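Local coordinates for protein type C neurotoxin (Clostridium botulinum, PDB 3PME) that probably binds gangliosides and membrane lipid at the nerve-cell surface, serving as the receptor-binding domain of a mosaic C/D botulinum neurotoxin, at residues Y244-L258 / P375-V387. Numbering follows the deposited sequence.
With SO4 (sulfate ion), chain C.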
ATOM      1  N   TYR A 244     -14.759  -9.671  -2.742  1.00 22.79           N
ATOM      2  CA  TYR A 244     -15.219 -10.434  -1.585  1.00 22.02           C
ATOM      3  C   TYR A 244     -14.242 -10.383  -0.396  1.00 23.87           C
ATOM      4  O   TYR A 244     -13.693 -11.404   0.006  1.00 23.39           O
ATOM      5  CB  TYR A 244     -15.508 -11.884  -2.023  1.00 22.51           C
ATOM      6  CG  TYR A 244     -16.402 -11.948  -3.243  1.00 22.95           C
ATOM      7  CD1 TYR A 244     -17.706 -11.455  -3.197  1.00 23.90           C
ATOM      8  CD2 TYR A 244     -15.939 -12.456  -4.456  1.00 23.46           C
ATOM      9  CE1 TYR A 244     -18.526 -11.478  -4.311  1.00 26.07           C
ATOM     10  CE2 TYR A 244     -16.754 -12.494  -5.576  1.00 23.82           C
ATOM     11  CZ  TYR A 244     -18.048 -12.000  -5.497  1.00 26.63           C
ATOM     12  OH  TYR A 244     -18.864 -12.028  -6.598  1.00 31.17           O
ATOM     13  N   ILE A 245     -14.063  -9.196   0.191  1.00 23.12           N
ATOM     14  CA  ILE A 245     -13.077  -8.986   1.254  1.00 24.41           C
ATOM     15  C   ILE A 245     -13.454  -9.681   2.564  1.00 24.45           C
ATOM     16  O   ILE A 245     -12.612  -9.872   3.446  1.00 27.89           O
ATOM     17  CB  ILE A 245     -12.853  -7.474   1.523  1.00 25.00           C
ATOM     18  CG1 ILE A 245     -11.632  -7.249   2.424  1.00 32.02           C
ATOM     19  CG2 ILE A 245     -14.099  -6.861   2.138  1.00 31.32           C
ATOM     20  CD1 ILE A 245     -11.195  -5.799   2.528  1.00 32.55           C
ATOM     21  N   ASP A 246     -14.720 -10.078   2.676  1.00 26.39           N
ATOM     22  CA  ASP A 246     -15.216 -10.725   3.886  1.00 25.15           C
ATOM     23  C   ASP A 246     -15.304 -12.243   3.758  1.00 23.33           C
ATOM     24  O   ASP A 246     -15.940 -12.890   4.586  1.00 22.18           O
ATOM     25  CB  ASP A 246     -16.599 -10.179   4.260  1.00 28.47           C
ATOM     26  CG  ASP A 246     -17.629 -10.375   3.157  1.00 30.75           C
ATOM     27  OD1 ASP A 246     -17.242 -10.610   1.993  1.00 30.63           O
ATOM     28  OD2 ASP A 246     -18.839 -10.268   3.449  1.00 34.24           O
ATOM     29  N   ARG A 247     -14.678 -12.797   2.725  1.00 21.38           N
ATOM     30  CA  ARG A 247     -14.690 -14.246   2.537  1.00 18.63           C
ATOM     31  C   ARG A 247     -13.290 -14.798   2.620  1.00 20.15           C
ATOM     32  O   ARG A 247     -12.325 -14.112   2.282  1.00 20.95           O
ATOM     33  CB  ARG A 247     -15.327 -14.624   1.201  1.00 21.83           C
ATOM     34  CG  ARG A 247     -16.765 -14.173   1.095  1.00 24.33           C
ATOM     35  CD  ARG A 247     -17.520 -14.753  -0.084  1.00 22.54           C
ATOM     36  NE  ARG A 247     -18.926 -14.417   0.121  1.00 30.53           N
ATOM     37  CZ  ARG A 247     -19.853 -15.249   0.583  1.00 26.12           C
ATOM     38  NH1 ARG A 247     -19.584 -16.534   0.819  1.00 24.37           N
ATOM     39  NH2 ARG A 247     -21.087 -14.803   0.758  1.00 31.27           N
ATOM     40  N   TYR A 248     -13.197 -16.049   3.076  1.00 19.90           N
ATOM     41  CA  TYR A 248     -11.930 -16.766   3.149  1.00 19.98           C
ATOM     42  C   TYR A 248     -11.999 -17.988   2.246  1.00 21.07           C
ATOM     43  O   TYR A 248     -13.089 -18.419   1.863  1.00 21.06           O
ATOM     44  CB  TYR A 248     -11.599 -17.179   4.594  1.00 19.40           C
ATOM     45  CG  TYR A 248     -12.516 -18.207   5.230  1.00 20.32           C
ATOM     46  CD1 TYR A 248     -13.662 -17.820   5.927  1.00 21.88           C
ATOM     47  CD2 TYR A 248     -12.204 -19.557   5.176  1.00 22.10           C
ATOM     48  CE1 TYR A 248     -14.480 -18.757   6.535  1.00 24.00           C
ATOM     49  CE2 TYR A 248     -13.012 -20.503   5.784  1.00 21.72           C
ATOM     50  CZ  TYR A 248     -14.148 -20.096   6.464  1.00 25.38           C
ATOM     51  OH  TYR A 248     -14.969 -21.025   7.072  1.00 25.09           O
ATOM     52  N   ILE A 249     -10.837 -18.540   1.912  1.00 17.40           N
ATOM     53  CA  ILE A 249     -10.750 -19.703   1.032  1.00 18.37           C
ATOM     54  C   ILE A 249     -10.873 -20.982   1.851  1.00 20.10           C
ATOM     55  O   ILE A 249     -10.142 -21.176   2.823  1.00 20.42           O
ATOM     56  CB  ILE A 249      -9.420 -19.705   0.255  1.00 19.76           C
ATOM     57  CG1 ILE A 249      -9.287 -18.398  -0.528  1.00 19.50           C
ATOM     58  CG2 ILE A 249      -9.339 -20.921  -0.671  1.00 20.40           C
ATOM     59  CD1 ILE A 249      -7.947 -18.210  -1.195  1.00 20.34           C
ATOM     60  N   ALA A 250     -11.809 -21.843   1.463  1.00 20.03           N
ATOM     61  CA  ALA A 250     -12.016 -23.112   2.162  1.00 23.55           C
ATOM     62  C   ALA A 250     -12.184 -24.281   1.201  1.00 20.29           C
ATOM     63  O   ALA A 250     -12.817 -24.152   0.163  1.00 19.42           O
ATOM     64  CB  ALA A 250     -13.239 -23.014   3.058  1.00 23.82           C
ATOM     65  N   PRO A 251     -11.628 -25.444   1.553  1.00 20.22           N
ATOM     66  CA  PRO A 251     -11.901 -26.637   0.752  1.00 21.41           C
ATOM     67  C   PRO A 251     -13.285 -27.176   1.074  1.00 22.40           C
ATOM     68  O   PRO A 251     -13.653 -27.289   2.242  1.00 24.82           O
ATOM     69  CB  PRO A 251     -10.828 -27.623   1.224  1.00 25.04           C
ATOM     70  CG  PRO A 251     -10.561 -27.231   2.623  1.00 27.58           C
ATOM     71  CD  PRO A 251     -10.726 -25.721   2.682  1.00 23.78           C
ATOM     72  N   LYS A 252     -14.055 -27.488   0.044  1.00 20.08           N
ATOM     73  CA  LYS A 252     -15.374 -28.073   0.243  1.00 22.71           C
ATOM     74  C   LYS A 252     -15.613 -29.080  -0.869  1.00 24.96           C
ATOM     75  O   LYS A 252     -15.596 -28.728  -2.044  1.00 23.00           O
ATOM     76  CB  LYS A 252     -16.446 -26.981   0.222  1.00 24.61           C
ATOM     77  CG  LYS A 252     -17.882 -27.480   0.347  1.00 29.21           C
ATOM     78  CD  LYS A 252     -18.834 -26.297   0.510  1.00 34.29           C
ATOM     79  CE  LYS A 252     -20.285 -26.748   0.603  1.00 35.60           C
ATOM     80  NZ  LYS A 252     -21.166 -25.589   0.917  1.00 44.54           N
ATOM     81  N   ASN A 253     -15.803 -30.342  -0.499  1.00 27.55           N
ATOM     82  CA  ASN A 253     -16.017 -31.386  -1.497  1.00 28.70           C
ATOM     83  C   ASN A 253     -15.005 -31.319  -2.640  1.00 27.68           C
ATOM     84  O   ASN A 253     -15.374 -31.332  -3.825  1.00 25.92           O
ATOM     85  CB  ASN A 253     -17.446 -31.331  -2.040  1.00 30.48           C
ATOM     86  CG  ASN A 253     -18.461 -31.858  -1.052  1.00 37.99           C
ATOM     87  OD1 ASN A 253     -18.188 -32.803  -0.314  1.00 41.28           O
ATOM     88  ND2 ASN A 253     -19.641 -31.251  -1.034  1.00 41.70           N
ATOM     89  N   ASN A 254     -13.733 -31.214  -2.262  1.00 25.63           N
ATOM     90  CA  ASN A 254     -12.605 -31.392  -3.174  1.00 29.67           C
ATOM     91  C   ASN A 254     -12.241 -30.204  -4.059  1.00 24.84           C
ATOM     92  O   ASN A 254     -11.378 -30.317  -4.924  1.00 27.01           O
ATOM     93  CB  ASN A 254     -12.788 -32.654  -4.018  1.00 31.17           C
ATOM     94  CG  ASN A 254     -12.825 -33.911  -3.172  1.00 37.62           C
ATOM     95  OD1 ASN A 254     -12.112 -34.022  -2.173  1.00 40.38           O
ATOM     96  ND2 ASN A 254     -13.666 -34.863  -3.560  1.00 44.82           N
ATOM     97  N   ILE A 255     -12.903 -29.071  -3.857  1.00 22.85           N
ATOM     98  CA  ILE A 255     -12.495 -27.857  -4.554  1.00 21.08           C
ATOM     99  C   ILE A 255     -12.399 -26.729  -3.538  1.00 20.61           C
ATOM    100  O   ILE A 255     -12.719 -26.911  -2.357  1.00 26.15           O
ATOM    101  CB  ILE A 255     -13.461 -27.471  -5.683  1.00 27.18           C
ATOM    102  CG1 ILE A 255     -14.814 -27.079  -5.097  1.00 26.30           C
ATOM    103  CG2 ILE A 255     -13.586 -28.607  -6.711  1.00 24.06           C
ATOM    104  CD1 ILE A 255     -15.572 -26.113  -5.968  1.00 25.61           C
ATOM    105  N   LEU A 256     -11.942 -25.567  -3.983  1.00 18.26           N
ATOM    106  CA  LEU A 256     -11.890 -24.420  -3.097  1.00 16.65           C
ATOM    107  C   LEU A 256     -13.069 -23.488  -3.379  1.00 18.06           C
ATOM    108  O   LEU A 256     -13.436 -23.260  -4.534  1.00 18.36           O
ATOM    109  CB  LEU A 256     -10.584 -23.655  -3.319  1.00 19.10           C
ATOM    110  CG  LEU A 256      -9.311 -24.416  -2.986  1.00 18.76           C
ATOM    111  CD1 LEU A 256      -8.103 -23.564  -3.373  1.00 20.53           C
ATOM    112  CD2 LEU A 256      -9.294 -24.777  -1.502  1.00 19.05           C
ATOM    113  N   VAL A 257     -13.652 -22.954  -2.313  1.00 17.55           N
ATOM    114  CA  VAL A 257     -14.713 -21.963  -2.458  1.00 17.86           C
ATOM    115  C   VAL A 257     -14.450 -20.820  -1.492  1.00 17.78           C
ATOM    116  O   VAL A 257     -13.575 -20.923  -0.633  1.00 18.72           O
ATOM    117  CB  VAL A 257     -16.109 -22.565  -2.179  1.00 19.02           C
ATOM    118  CG1 VAL A 257     -16.482 -23.601  -3.247  1.00 20.64           C
ATOM    119  CG2 VAL A 257     -16.154 -23.142  -0.783  1.00 19.81           C
ATOM    120  N   LEU A 258     -15.215 -19.737  -1.634  1.00 18.86           N
ATOM    121  CA  LEU A 258     -15.069 -18.576  -0.768  1.00 20.42           C
ATOM    122  C   LEU A 258     -16.214 -18.528   0.234  1.00 19.14           C
ATOM    123  O   LEU A 258     -17.374 -18.367  -0.145  1.00 20.73           O
ATOM    124  CB  LEU A 258     -15.029 -17.283  -1.595  1.00 19.46           C
ATOM    125  CG  LEU A 258     -14.043 -17.269  -2.775  1.00 19.16           C
ATOM    126  CD1 LEU A 258     -14.033 -15.908  -3.493  1.00 20.83           C
ATOM    127  CD2 LEU A 258     -12.641 -17.654  -2.319  1.00 19.18           C
ATOM    128  N   PRO A 375     -19.714 -24.875  -9.053  1.00 21.89           N
ATOM    129  CA  PRO A 375     -18.351 -25.374  -9.296  1.00 23.63           C
ATOM    130  C   PRO A 375     -18.175 -26.886  -9.180  1.00 23.68           C
ATOM    131  O   PRO A 375     -17.116 -27.376  -9.594  1.00 22.79           O
ATOM    132  CB  PRO A 375     -17.531 -24.661  -8.217  1.00 20.72           C
ATOM    133  CG  PRO A 375     -18.508 -24.530  -7.066  1.00 22.85           C
ATOM    134  CD  PRO A 375     -19.851 -24.250  -7.723  1.00 20.84           C
ATOM    135  N   TRP A 376     -19.150 -27.604  -8.625  1.00 21.82           N
ATOM    136  CA  TRP A 376     -19.044 -29.060  -8.517  1.00 23.90           C
ATOM    137  C   TRP A 376     -19.752 -29.719  -9.686  1.00 24.29           C
ATOM    138  O   TRP A 376     -20.933 -29.471  -9.918  1.00 24.91           O
ATOM    139  CB  TRP A 376     -19.655 -29.564  -7.206  1.00 23.94           C
ATOM    140  CG  TRP A 376     -19.014 -29.007  -5.973  1.00 25.43           C
ATOM    141  CD1 TRP A 376     -17.872 -29.452  -5.371  1.00 24.33           C
ATOM    142  CD2 TRP A 376     -19.475 -27.904  -5.193  1.00 23.09           C
ATOM    143  NE1 TRP A 376     -17.596 -28.697  -4.261  1.00 24.60           N
ATOM    144  CE2 TRP A 376     -18.562 -27.733  -4.129  1.00 24.64           C
ATOM    145  CE3 TRP A 376     -20.571 -27.041  -5.284  1.00 23.50           C
ATOM    146  CZ2 TRP A 376     -18.715 -26.737  -3.168  1.00 24.90           C
ATOM    147  CZ3 TRP A 376     -20.719 -26.060  -4.331  1.00 23.23           C
ATOM    148  CH2 TRP A 376     -19.797 -25.916  -3.283  1.00 24.72           C
ATOM    149  N   ARG A 377     -19.040 -30.576 -10.409  1.00 24.38           N
ATOM    150  CA  ARG A 377     -19.591 -31.197 -11.605  1.00 24.29           C
ATOM    151  C   ARG A 377     -20.849 -32.003 -11.299  1.00 27.51           C
ATOM    152  O   ARG A 377     -21.765 -32.074 -12.116  1.00 28.13           O
ATOM    153  CB  ARG A 377     -18.544 -32.090 -12.285  1.00 24.86           C
ATOM    154  CG  ARG A 377     -17.532 -31.328 -13.124  1.00 24.85           C
ATOM    155  CD  ARG A 377     -16.582 -32.275 -13.867  1.00 28.18           C
ATOM    156  NE  ARG A 377     -15.633 -32.887 -12.944  1.00 29.07           N
ATOM    157  CZ  ARG A 377     -14.487 -32.326 -12.567  1.00 32.35           C
ATOM    158  NH1 ARG A 377     -14.128 -31.135 -13.048  1.00 25.93           N
ATOM    159  NH2 ARG A 377     -13.693 -32.959 -11.713  1.00 31.58           N
ATOM    160  N   PHE A 378     -20.905 -32.594 -10.114  1.00 27.96           N
ATOM    161  CA  PHE A 378     -22.027 -33.453  -9.760  1.00 32.56           C
ATOM    162  C   PHE A 378     -23.250 -32.684  -9.255  1.00 35.48           C
ATOM    163  O   PHE A 378     -24.249 -33.297  -8.876  1.00 34.77           O
ATOM    164  CB  PHE A 378     -21.589 -34.451  -8.690  1.00 34.21           C
ATOM    165  CG  PHE A 378     -21.082 -33.801  -7.437  1.00 36.83           C
ATOM    166  CD1 PHE A 378     -21.963 -33.398  -6.446  1.00 40.92           C
ATOM    167  CD2 PHE A 378     -19.726 -33.580  -7.254  1.00 38.87           C
ATOM    168  CE1 PHE A 378     -21.502 -32.788  -5.290  1.00 36.88           C
ATOM    169  CE2 PHE A 378     -19.255 -32.976  -6.100  1.00 38.44           C
ATOM    170  CZ  PHE A 378     -20.146 -32.579  -5.118  1.00 39.64           C
ATOM    171  N   SER A 379     -23.181 -31.354  -9.245  1.00 29.94           N
ATOM    172  CA  SER A 379     -24.173 -30.552  -8.523  1.00 31.15           C
ATOM    173  C   SER A 379     -24.557 -29.235  -9.194  1.00 30.51           C
ATOM    174  O   SER A 379     -23.768 -28.656  -9.936  1.00 31.50           O
ATOM    175  CB  SER A 379     -23.649 -30.252  -7.117  1.00 32.49           C
ATOM    176  OG  SER A 379     -24.465 -29.316  -6.446  1.00 33.53           O
ATOM    177  N   PHE A 380     -25.771 -28.762  -8.910  1.00 26.55           N
ATOM    178  CA  PHE A 380     -26.202 -27.436  -9.342  1.00 31.45           C
ATOM    179  C   PHE A 380     -26.173 -26.440  -8.183  1.00 27.61           C
ATOM    180  O   PHE A 380     -26.759 -25.366  -8.272  1.00 27.49           O
ATOM    181  CB  PHE A 380     -27.605 -27.482  -9.957  1.00 33.76           C
ATOM    182  CG  PHE A 380     -27.615 -27.705 -11.449  1.00 35.10           C
ATOM    183  CD1 PHE A 380     -26.830 -28.695 -12.024  1.00 37.03           C
ATOM    184  CD2 PHE A 380     -28.428 -26.935 -12.274  1.00 38.31           C
ATOM    185  CE1 PHE A 380     -26.849 -28.906 -13.398  1.00 38.57           C
ATOM    186  CE2 PHE A 380     -28.450 -27.140 -13.647  1.00 34.33           C
ATOM    187  CZ  PHE A 380     -27.661 -28.127 -14.207  1.00 34.87           C
ATOM    188  N   GLU A 381     -25.487 -26.793  -7.100  1.00 27.22           N
ATOM    189  CA  GLU A 381     -25.328 -25.867  -5.979  1.00 25.02           C
ATOM    190  C   GLU A 381     -24.438 -24.703  -6.381  1.00 24.63           C
ATOM    191  O   GLU A 381     -23.384 -24.893  -6.993  1.00 22.78           O
ATOM    192  CB  GLU A 381     -24.727 -26.564  -4.755  1.00 27.19           C
ATOM    193  CG  GLU A 381     -24.728 -25.690  -3.504  1.00 28.90           C
ATOM    194  CD  GLU A 381     -24.065 -26.355  -2.310  1.00 34.13           C
ATOM    195  OE1 GLU A 381     -23.965 -27.602  -2.294  1.00 35.80           O
ATOM    196  OE2 GLU A 381     -23.645 -25.631  -1.383  1.00 34.86           O
ATOM    197  N   ASN A 382     -24.863 -23.500  -6.017  1.00 22.00           N
ATOM    198  CA  ASN A 382     -24.086 -22.300  -6.279  1.00 20.95           C
ATOM    199  C   ASN A 382     -23.111 -22.042  -5.150  1.00 20.78           C
ATOM    200  O   ASN A 382     -23.400 -22.345  -3.994  1.00 24.84           O
ATOM    201  CB  ASN A 382     -25.020 -21.092  -6.420  1.00 24.65           C
ATOM    202  CG  ASN A 382     -26.020 -21.262  -7.542  1.00 28.17           C
ATOM    203  OD1 ASN A 382     -25.653 -21.309  -8.717  1.00 25.49           O
ATOM    204  ND2 ASN A 382     -27.298 -21.365  -7.185  1.00 29.39           N
ATOM    205  N   ALA A 383     -21.967 -21.459  -5.489  1.00 22.58           N
ATOM    206  CA  ALA A 383     -20.965 -21.081  -4.498  1.00 20.99           C
ATOM    207  C   ALA A 383     -20.153 -19.913  -5.027  1.00 20.25           C
ATOM    208  O   ALA A 383     -19.956 -19.792  -6.230  1.00 20.76           O
ATOM    209  CB  ALA A 383     -20.043 -22.274  -4.199  1.00 20.72           C
ATOM    210  N   TYR A 384     -19.678 -19.053  -4.132  1.00 21.53           N
ATOM    211  CA  TYR A 384     -18.669 -18.072  -4.514  1.00 20.37           C
ATOM    212  C   TYR A 384     -17.383 -18.861  -4.713  1.00 19.67           C
ATOM    213  O   TYR A 384     -16.952 -19.573  -3.802  1.00 20.07           O
ATOM    214  CB  TYR A 384     -18.490 -17.026  -3.422  1.00 21.23           C
ATOM    215  CG  TYR A 384     -19.671 -16.111  -3.206  1.00 22.71           C
ATOM    216  CD1 TYR A 384     -20.767 -16.520  -2.457  1.00 22.17           C
ATOM    217  CD2 TYR A 384     -19.664 -14.814  -3.712  1.00 23.34           C
ATOM    218  CE1 TYR A 384     -21.843 -15.657  -2.239  1.00 24.03           C
ATOM    219  CE2 TYR A 384     -20.733 -13.951  -3.507  1.00 24.20           C
ATOM    220  CZ  TYR A 384     -21.814 -14.388  -2.765  1.00 25.03           C
ATOM    221  OH  TYR A 384     -22.877 -13.537  -2.543  1.00 27.05           O
ATOM    222  N   THR A 385     -16.795 -18.761  -5.902  1.00 18.18           N
ATOM    223  CA  THR A 385     -15.747 -19.708  -6.287  1.00 19.23           C
ATOM    224  C   THR A 385     -14.588 -18.989  -6.964  1.00 19.38           C
ATOM    225  O   THR A 385     -14.805 -18.177  -7.869  1.00 19.02           O
ATOM    226  CB  THR A 385     -16.296 -20.758  -7.280  1.00 19.13           C
ATOM    227  OG1 THR A 385     -17.526 -21.308  -6.778  1.00 19.67           O
ATOM    228  CG2 THR A 385     -15.274 -21.878  -7.516  1.00 18.30           C
ATOM    229  N   PRO A 386     -13.349 -19.271  -6.527  1.00 18.22           N
ATOM    230  CA  PRO A 386     -12.186 -18.851  -7.310  1.00 19.67           C
ATOM    231  C   PRO A 386     -11.987 -19.869  -8.433  1.00 19.59           C
ATOM    232  O   PRO A 386     -11.965 -21.079  -8.169  1.00 19.60           O
ATOM    233  CB  PRO A 386     -11.039 -18.935  -6.300  1.00 17.95           C
ATOM    234  CG  PRO A 386     -11.434 -20.106  -5.403  1.00 17.59           C
ATOM    235  CD  PRO A 386     -12.969 -20.087  -5.359  1.00 18.08           C
ATOM    236  N   VAL A 387     -11.875 -19.383  -9.667  1.00 18.05           N
ATOM    237  CA  VAL A 387     -11.770 -20.252 -10.837  1.00 18.37           C
ATOM    238  C   VAL A 387     -10.698 -19.741 -11.781  1.00 17.94           C
ATOM    239  O   VAL A 387     -10.358 -18.561 -11.754  1.00 20.23           O
ATOM    240  CB  VAL A 387     -13.115 -20.351 -11.626  1.00 16.90           C
ATOM    241  CG1 VAL A 387     -14.168 -21.111 -10.823  1.00 17.95           C
ATOM    242  CG2 VAL A 387     -13.619 -18.964 -12.026  1.00 19.94           C
TER
HETATM  243  S   SO4 C   2     -13.052 -24.425   6.960  0.50 25.53           S
HETATM  244  O1  SO4 C   2     -14.193 -23.544   6.705  0.50 25.86           O
HETATM  245  O2  SO4 C   2     -11.806 -23.801   6.554  0.50 22.42           O
HETATM  246  O3  SO4 C   2     -12.997 -24.708   8.392  0.50 34.01           O
HETATM  247  O4  SO4 C   2     -13.221 -25.674   6.219  0.50 29.67           O
HETATM  248  O   HOH W   1     -21.194 -29.283  -1.954  1.00 41.65           O
HETATM  249  O   HOH W   2     -12.372 -23.555  -7.033  1.00 20.10           O
HETATM  250  O   HOH W   3     -19.569 -19.855  -1.364  1.00 27.23           O
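With CG set beside the backbone N (chi1 -61°) and the chain extended to NE, Arg247 lays its guanidinium flat over one face of the Tyr384 ring, CZ 3.7 Å from the ring centroid, a stacked cation-pi pair. Its NH1 also donates to Leu258 O at 3.0 Å, which helps hold the guanidinium in that rotation. Tyr384 in turn pushes an edge into the face of Tyr244, a T-shaped pair with planes at 77°.

Where the strands meet, Leu258 N gives a nearly straight bond of 2.8 Å to Tyr384 O, and a water bridges Leu258 O and Tyr384 N. Pro386 CD lies 3.9 Å from Leu258 CD2, and its CG faces Leu256 CB.

At the other end, Trp376 points NE1 at Lys252 O, 3.0 Å away and in the plane of the indole; this carbonyl also accepts from Ile255 N, on the opposite face of its plane. Ile255 CD1 sits over the five-membered ring in a CH-pi contact, while the extended Lys252 chain passes CZ2 roughly at right angles to the Trp376 side chain on its way to a weak salt bridge, NZ to Glu381 OE2 at 3.4 Å.

The 247-252/255-260 hairpin, closed by a type I' turn, thus crosses strand 383-389 steeply (121° between the short segments) and packs on loop 375-382, consistent with the beta-trefoil fold of the C-terminal part of clostridial neurotoxin receptor-binding domains.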